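Local structure of DUF357 domain-containing protein (Archaeoglobus fulgidus DSM 4304, 2OO2) at residues 19-22 and 23-27; 10-13 and 14-18; 53-56 and 57-61. The protein is of unknown function, a small, mostly helical member of the DUF357 family whose crystal assembly holds two copies. One frame throughout, in Å; residues are numbered along the deposited sequence.

Contact 1 (19-22 and 23-27); sequences EERV and KEIEG
Glu19 reaches Lys23 through its backbone alone: Glu19 O lies 4.0 Å from Lys23 CG, near where helix 3-21 gives way to strand 25-27. This is a helix-to-strand junction, and the Glu19 carboxylate turns away from it to a salt bridge with Arg43 on helix 29-47. Glu20 contributes its carbonyl as well. Lys23 N donates to Glu20 O over 3.2 Å with a bent N-H...O angle of 137°, an i to i+3 bond. Arg21 contributes both its backbone O and its side chain. Arg21 O accepts Glu24 N at 2.9 Å, a second i to i+3 bond. Arg21 CG points opposite the backbone N (chi1 -168°), and a bend at chi2 brings the guanidinium to Glu24. There Arg21 NH2 forms a salt bridge with Glu24 OE1 at 3.2 Å, meeting that oxygen on its anti side. The two side chains cross at about a right angle, and the guanidinium and carboxylate planes stand 45° apart, so the pairing is through one nitrogen and one oxygen and not a flat, two-pronged one. NH1 has a salt bridge of its own with Glu76 of strand 74-76, so the arginine spans two acids and joins this helix to the two-stranded antiparallel sheet. Val22 packs on Ile35 of helix 29-47, while Ile25, the buried residue here, touches Met32, Leu65 and Leu74. Ile25 comes back against the residues before the turn as well: Ile25 CG2 lies 3.8 Å from Arg21 NH2, and Ile25 CG1 rests 3.4 Å from Val22 O.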
# COMPACT_ATOMS: atom_id res chain seq x y z
N GLU A 19 4.36 14.22 2.03
CA GLU A 19 5.03 15.12 3.00
C GLU A 19 4.27 16.44 3.06
O GLU A 19 4.13 17.04 4.11
CB GLU A 19 6.54 15.28 2.62
CG GLU A 19 7.33 14.08 3.08
CD GLU A 19 8.80 14.05 2.57
OE1 GLU A 19 9.10 14.80 1.62
OE2 GLU A 19 9.62 13.32 3.16
N GLU A 20 3.72 16.87 1.94
CA GLU A 20 2.78 18.03 1.94
C GLU A 20 1.38 17.63 2.42
O GLU A 20 0.76 18.36 3.16
CB GLU A 20 2.68 18.68 0.58
CG GLU A 20 3.94 19.35 0.16
CD GLU A 20 4.43 20.38 1.19
OE1 GLU A 20 3.60 21.17 1.77
OE2 GLU A 20 5.66 20.38 1.43
N ARG A 21 0.90 16.49 1.96
CA ARG A 21 -0.48 16.10 2.15
C ARG A 21 -0.78 15.90 3.63
O ARG A 21 -1.89 16.26 4.11
CB ARG A 21 -0.77 14.81 1.38
CG ARG A 21 -2.25 14.44 1.24
CD ARG A 21 -2.98 15.41 0.32
NE ARG A 21 -4.27 14.88 -0.01
CZ ARG A 21 -5.40 15.35 0.54
NH1 ARG A 21 -6.56 14.81 0.19
NH2 ARG A 21 -5.35 16.38 1.37
N VAL A 22 0.19 15.32 4.35
CA VAL A 22 -0.01 14.94 5.78
C VAL A 22 -0.32 16.19 6.61
O VAL A 22 -1.07 16.17 7.62
CB VAL A 22 1.21 14.10 6.26
CG1 VAL A 22 2.41 14.98 6.57
CG2 VAL A 22 0.83 13.20 7.45
N LYS A 23 0.21 17.31 6.11
CA LYS A 23 0.06 18.61 6.74
C LYS A 23 -1.33 19.22 6.59
O LYS A 23 -1.70 20.13 7.31
CB LYS A 23 1.16 19.59 6.27
CG LYS A 23 2.50 19.34 7.00
CD LYS A 23 3.24 20.67 7.25
CE LYS A 23 4.64 20.51 7.91
NZ LYS A 23 5.25 21.90 8.31
N GLU A 24 -2.10 18.69 5.65
CA GLU A 24 -3.43 19.20 5.32
C GLU A 24 -4.56 18.45 5.99
O GLU A 24 -5.72 18.84 5.85
CB GLU A 24 -3.65 19.17 3.79
CG GLU A 24 -2.63 20.01 3.03
CD GLU A 24 -2.59 19.68 1.57
OE1 GLU A 24 -3.47 18.93 1.09
OE2 GLU A 24 -1.65 20.19 0.90
N ILE A 25 -4.25 17.38 6.71
CA ILE A 25 -5.30 16.51 7.23
C ILE A 25 -5.17 16.35 8.76
O ILE A 25 -4.09 16.52 9.33
CB ILE A 25 -5.26 15.14 6.54
CG1 ILE A 25 -3.95 14.44 6.86
CG2 ILE A 25 -5.39 15.29 5.01
CD1 ILE A 25 -4.11 12.98 6.91
N GLU A 26 -6.26 16.05 9.43
CA GLU A 26 -6.17 15.80 10.85
C GLU A 26 -7.08 14.65 11.28
O GLU A 26 -7.96 14.25 10.52
CB GLU A 26 -6.49 17.09 11.60
CG GLU A 26 -7.78 17.71 11.12
CD GLU A 26 -8.23 18.91 11.96
OE1 GLU A 26 -7.37 19.57 12.58
OE2 GLU A 26 -9.46 19.17 11.99
N GLY A 27 -6.84 14.09 12.46
CA GLY A 27 -7.78 13.11 13.00
C GLY A 27 -7.20 12.12 13.99
O GLY A 27 -6.39 12.48 14.86

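Contact 2 (10-13 and 14-18); sequences ETLK and WLERI
Glu10 OE1 is gripped by two groups: Trp14 NE1 donates to it at 3.2 Å, and Arg53 of the second subunit forms a salt bridge with the same oxygen. The indole N-H comes from above the carboxylate plane, although the oxygen lies in the plane of the ring; the two planes stand 75° apart. Glu10 OE2 pairs with a second cation, Lys13 NZ, at 2.6 Å on its syn side. A bend at chi2 (-65°) carries the Glu10 carboxylate along the helix toward both partners. Replacing Glu10 by alanine is likely to leave Lys13 and Arg53 of the second subunit without their shared carboxylate, and the indole N-H without this acceptor. Lys13 CD lies over the face of the Trp14 five-membered ring, 4.2 Å from its centroid (CH-pi), and also against one face of the Arg17 guanidinium, whose NH1 stands over the same face of the indole. A water donates to both Lys13 O and Glu16 OE1. Beneath these side chains Leu15 N bonds to Thr11 O at 2.8 Å. The arrangement is i, i+3 and i+4 side-chain pairing on one face of an alpha-helix in a helical bundle, at the subunit interface.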
# COMPACT_ATOMS: atom_id res chain seq x y z
N GLU A 10 9.00 7.19 -8.93
CA GLU A 10 7.63 7.03 -8.33
C GLU A 10 7.66 7.22 -6.82
O GLU A 10 6.67 7.71 -6.20
CB GLU A 10 7.07 5.63 -8.64
CG GLU A 10 6.51 5.40 -10.04
CD GLU A 10 5.26 6.25 -10.32
OE1 GLU A 10 4.16 6.01 -9.69
OE2 GLU A 10 5.41 7.17 -11.15
N THR A 11 8.70 6.69 -6.18
CA THR A 11 8.86 6.83 -4.72
C THR A 11 9.02 8.28 -4.32
O THR A 11 8.30 8.82 -3.40
CB THR A 11 10.04 5.94 -4.14
OG1 THR A 11 9.80 4.58 -4.53
CG2 THR A 11 10.08 6.08 -2.58
N LEU A 12 9.96 8.96 -4.98
CA LEU A 12 10.13 10.40 -4.72
C LEU A 12 8.87 11.24 -4.96
O LEU A 12 8.62 12.18 -4.21
CB LEU A 12 11.24 10.95 -5.63
CG LEU A 12 12.62 10.72 -5.06
CD1 LEU A 12 13.71 10.90 -6.26
CD2 LEU A 12 12.89 11.68 -3.96
N LYS A 13 8.11 10.89 -6.00
CA LYS A 13 7.01 11.68 -6.49
C LYS A 13 5.95 11.59 -5.36
O LYS A 13 5.46 12.59 -4.85
CB LYS A 13 6.41 10.98 -7.70
CG LYS A 13 5.14 11.63 -8.28
CD LYS A 13 4.33 10.71 -9.16
CE LYS A 13 5.06 10.41 -10.47
NZ LYS A 13 4.34 9.49 -11.47
N TRP A 14 5.73 10.37 -4.94
CA TRP A 14 4.61 10.10 -3.97
C TRP A 14 5.01 10.50 -2.57
O TRP A 14 4.13 10.82 -1.65
CB TRP A 14 4.31 8.65 -4.12
CG TRP A 14 3.45 8.39 -5.31
CD1 TRP A 14 3.74 7.61 -6.39
CD2 TRP A 14 2.15 8.92 -5.54
NE1 TRP A 14 2.72 7.62 -7.29
CE2 TRP A 14 1.70 8.40 -6.76
CE3 TRP A 14 1.29 9.79 -4.80
CZ2 TRP A 14 0.46 8.75 -7.31
CZ3 TRP A 14 0.06 10.12 -5.33
CH2 TRP A 14 -0.36 9.60 -6.56
N LEU A 15 6.29 10.45 -2.31
CA LEU A 15 6.84 10.90 -1.06
C LEU A 15 6.82 12.41 -0.95
O LEU A 15 6.41 12.93 0.06
CB LEU A 15 8.22 10.32 -0.82
CG LEU A 15 8.97 10.42 0.47
CD1 LEU A 15 8.28 9.78 1.67
CD2 LEU A 15 10.27 9.64 0.23
N GLU A 16 7.23 13.13 -1.99
CA GLU A 16 7.12 14.58 -1.91
C GLU A 16 5.62 15.03 -1.79
O GLU A 16 5.34 15.98 -1.10
CB GLU A 16 7.75 15.21 -3.11
CG GLU A 16 9.21 14.84 -3.22
CD GLU A 16 9.81 15.29 -4.59
OE1 GLU A 16 9.05 15.68 -5.54
OE2 GLU A 16 11.05 15.24 -4.69
N ARG A 17 4.71 14.30 -2.41
CA ARG A 17 3.29 14.66 -2.37
C ARG A 17 2.79 14.44 -0.93
O ARG A 17 2.11 15.32 -0.40
CB ARG A 17 2.48 13.84 -3.39
CG ARG A 17 2.65 14.36 -4.88
CD ARG A 17 2.12 13.35 -5.83
NE ARG A 17 2.31 13.78 -7.22
CZ ARG A 17 1.86 13.08 -8.26
NH1 ARG A 17 1.22 11.92 -8.06
NH2 ARG A 17 2.07 13.50 -9.49
N ILE A 18 3.15 13.32 -0.30
CA ILE A 18 2.53 12.98 1.02
C ILE A 18 3.09 13.84 2.16
O ILE A 18 2.40 14.19 3.16
CB ILE A 18 2.63 11.46 1.30
CG1 ILE A 18 1.58 11.05 2.32
CG2 ILE A 18 4.09 10.98 1.69
CD1 ILE A 18 1.48 9.49 2.54
O HOH W 1 6.09 15.20 -6.61

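Contact 3 (53-56 and 57-61); sequences RAFE and CVVWA
Four successive i to i+4 bonds carry the backbone across 53-60, from Cys57 N to Arg53 O at 2.8 Å through a weak one at Val58 to the nearly straight Trp60 N to Glu56 O (N-H...O 173°). They mark regular alpha-helix in the first half of helix 51-70, a buried contact in a helix that packs against helices 3-21 and 29-47 in a helical bundle. Phe55 and Val59 form the main side-chain pair. With CG anti to the backbone N (chi1 -176°), the Phe55 ring leans toward the next turn, where Val59 CG2 stands over the centre of one face, 4.0 Å from the centroid and 10° off the normal: a CH-pi contact. Val58 approaches the same ring obliquely; Val58 CG1 is 4.1 Å from Phe55 CD1. Phe55 packs on Leu7 and Thr11 of helix 3-21, and also on Glu56 of the second subunit; Val59 meets Trp60 of that subunit, so this side of the helix forms part of the dimer interface. At the polar end, the Glu56 carboxylate lies over the centre of one guanidinium face of Arg53. Glu56 OE1 is 3.0 Å from Arg53 NE but well out of the guanidinium plane, a pairing of charges alone, while Arg53 NH1 has its salt bridge with Glu10 of the second subunit. Glu56 and Trp60 run side by side, and Glu56 O sits at the indole edge, 3.3 Å from Trp60 CD1.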
# COMPACT_ATOMS: atom_id res chain seq x y z
N ARG A 53 11.69 -1.56 -0.59
CA ARG A 53 11.08 -1.24 0.78
C ARG A 53 10.74 0.24 0.78
O ARG A 53 9.68 0.66 1.36
CB ARG A 53 11.98 -1.59 1.95
CG ARG A 53 12.40 -3.05 2.11
CD ARG A 53 11.30 -3.99 2.57
NE ARG A 53 10.64 -4.63 1.42
CZ ARG A 53 9.91 -5.75 1.47
NH1 ARG A 53 9.36 -6.21 0.36
NH2 ARG A 53 9.73 -6.39 2.63
N ALA A 54 11.53 1.07 0.12
CA ALA A 54 11.17 2.49 0.10
C ALA A 54 9.81 2.69 -0.55
O ALA A 54 9.02 3.46 -0.03
CB ALA A 54 12.17 3.37 -0.57
N PHE A 55 9.59 2.09 -1.72
CA PHE A 55 8.31 2.22 -2.39
C PHE A 55 7.18 1.58 -1.58
O PHE A 55 6.06 2.19 -1.39
CB PHE A 55 8.35 1.62 -3.76
CG PHE A 55 7.10 1.78 -4.58
CD1 PHE A 55 6.65 3.01 -5.03
CD2 PHE A 55 6.41 0.59 -4.94
CE1 PHE A 55 5.53 3.09 -5.85
CE2 PHE A 55 5.29 0.67 -5.87
CZ PHE A 55 4.86 1.94 -6.27
N GLU A 56 7.44 0.39 -1.05
CA GLU A 56 6.47 -0.35 -0.26
C GLU A 56 6.00 0.58 0.88
O GLU A 56 4.73 0.66 1.17
CB GLU A 56 7.17 -1.56 0.32
CG GLU A 56 6.20 -2.56 0.99
CD GLU A 56 6.89 -3.71 1.70
OE1 GLU A 56 7.99 -3.60 2.25
OE2 GLU A 56 6.30 -4.77 1.73
N CYS A 57 6.92 1.26 1.56
CA CYS A 57 6.46 2.15 2.75
C CYS A 57 5.66 3.36 2.28
O CYS A 57 4.57 3.73 3.01
CB CYS A 57 7.65 2.53 3.69
SG CYS A 57 8.40 1.18 4.50
N VAL A 58 5.97 4.01 1.15
CA VAL A 58 5.20 5.16 0.62
C VAL A 58 3.72 4.77 0.29
O VAL A 58 2.73 5.51 0.69
CB VAL A 58 5.93 5.99 -0.49
CG1 VAL A 58 5.68 5.42 -1.86
CG2 VAL A 58 5.39 7.47 -0.42
N VAL A 59 3.54 3.54 -0.23
CA VAL A 59 2.21 3.05 -0.63
C VAL A 59 1.49 2.82 0.69
O VAL A 59 0.31 3.27 0.78
CB VAL A 59 2.26 1.77 -1.33
CG1 VAL A 59 0.94 1.31 -1.73
CG2 VAL A 59 3.02 2.03 -2.73
N TRP A 60 2.11 2.11 1.64
CA TRP A 60 1.40 1.95 2.99
C TRP A 60 1.06 3.30 3.55
O TRP A 60 -0.09 3.44 4.16
CB TRP A 60 2.25 1.15 4.01
CG TRP A 60 2.05 -0.35 3.85
CD1 TRP A 60 2.87 -1.23 3.14
CD2 TRP A 60 0.96 -1.14 4.31
NE1 TRP A 60 2.45 -2.50 3.23
CE2 TRP A 60 1.22 -2.48 3.92
CE3 TRP A 60 -0.23 -0.83 5.02
CZ2 TRP A 60 0.35 -3.51 4.16
CZ3 TRP A 60 -1.07 -1.88 5.32
CH2 TRP A 60 -0.81 -3.21 4.90
N ALA A 61 2.01 4.26 3.54
CA ALA A 61 1.66 5.62 4.08
C ALA A 61 0.40 6.23 3.41
O ALA A 61 -0.60 6.66 4.12
CB ALA A 61 2.85 6.60 4.03

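Contact 2 lies within helix 3-21, and contact 1 carries on from it into strand 25-27, their centres about 14 Å apart. Contact 3, on helix 51-70, lies directly against contact 2, with centres about 10 Å apart: Thr11 OG1 is 3.4 Å from Phe55 CB, Ile18 CD1 is 3.5 Å from Ala61 CB, and Val58 CG2 packs 3.6 Å from Leu15 N. From contact 1 it is separate, about 17 Å between centres and 7 Å between nearest atoms. Contacts 2 and 3 are also linked across the dimer, where Glu10 of contact 2 meets Arg53 of contact 3 on the second subunit.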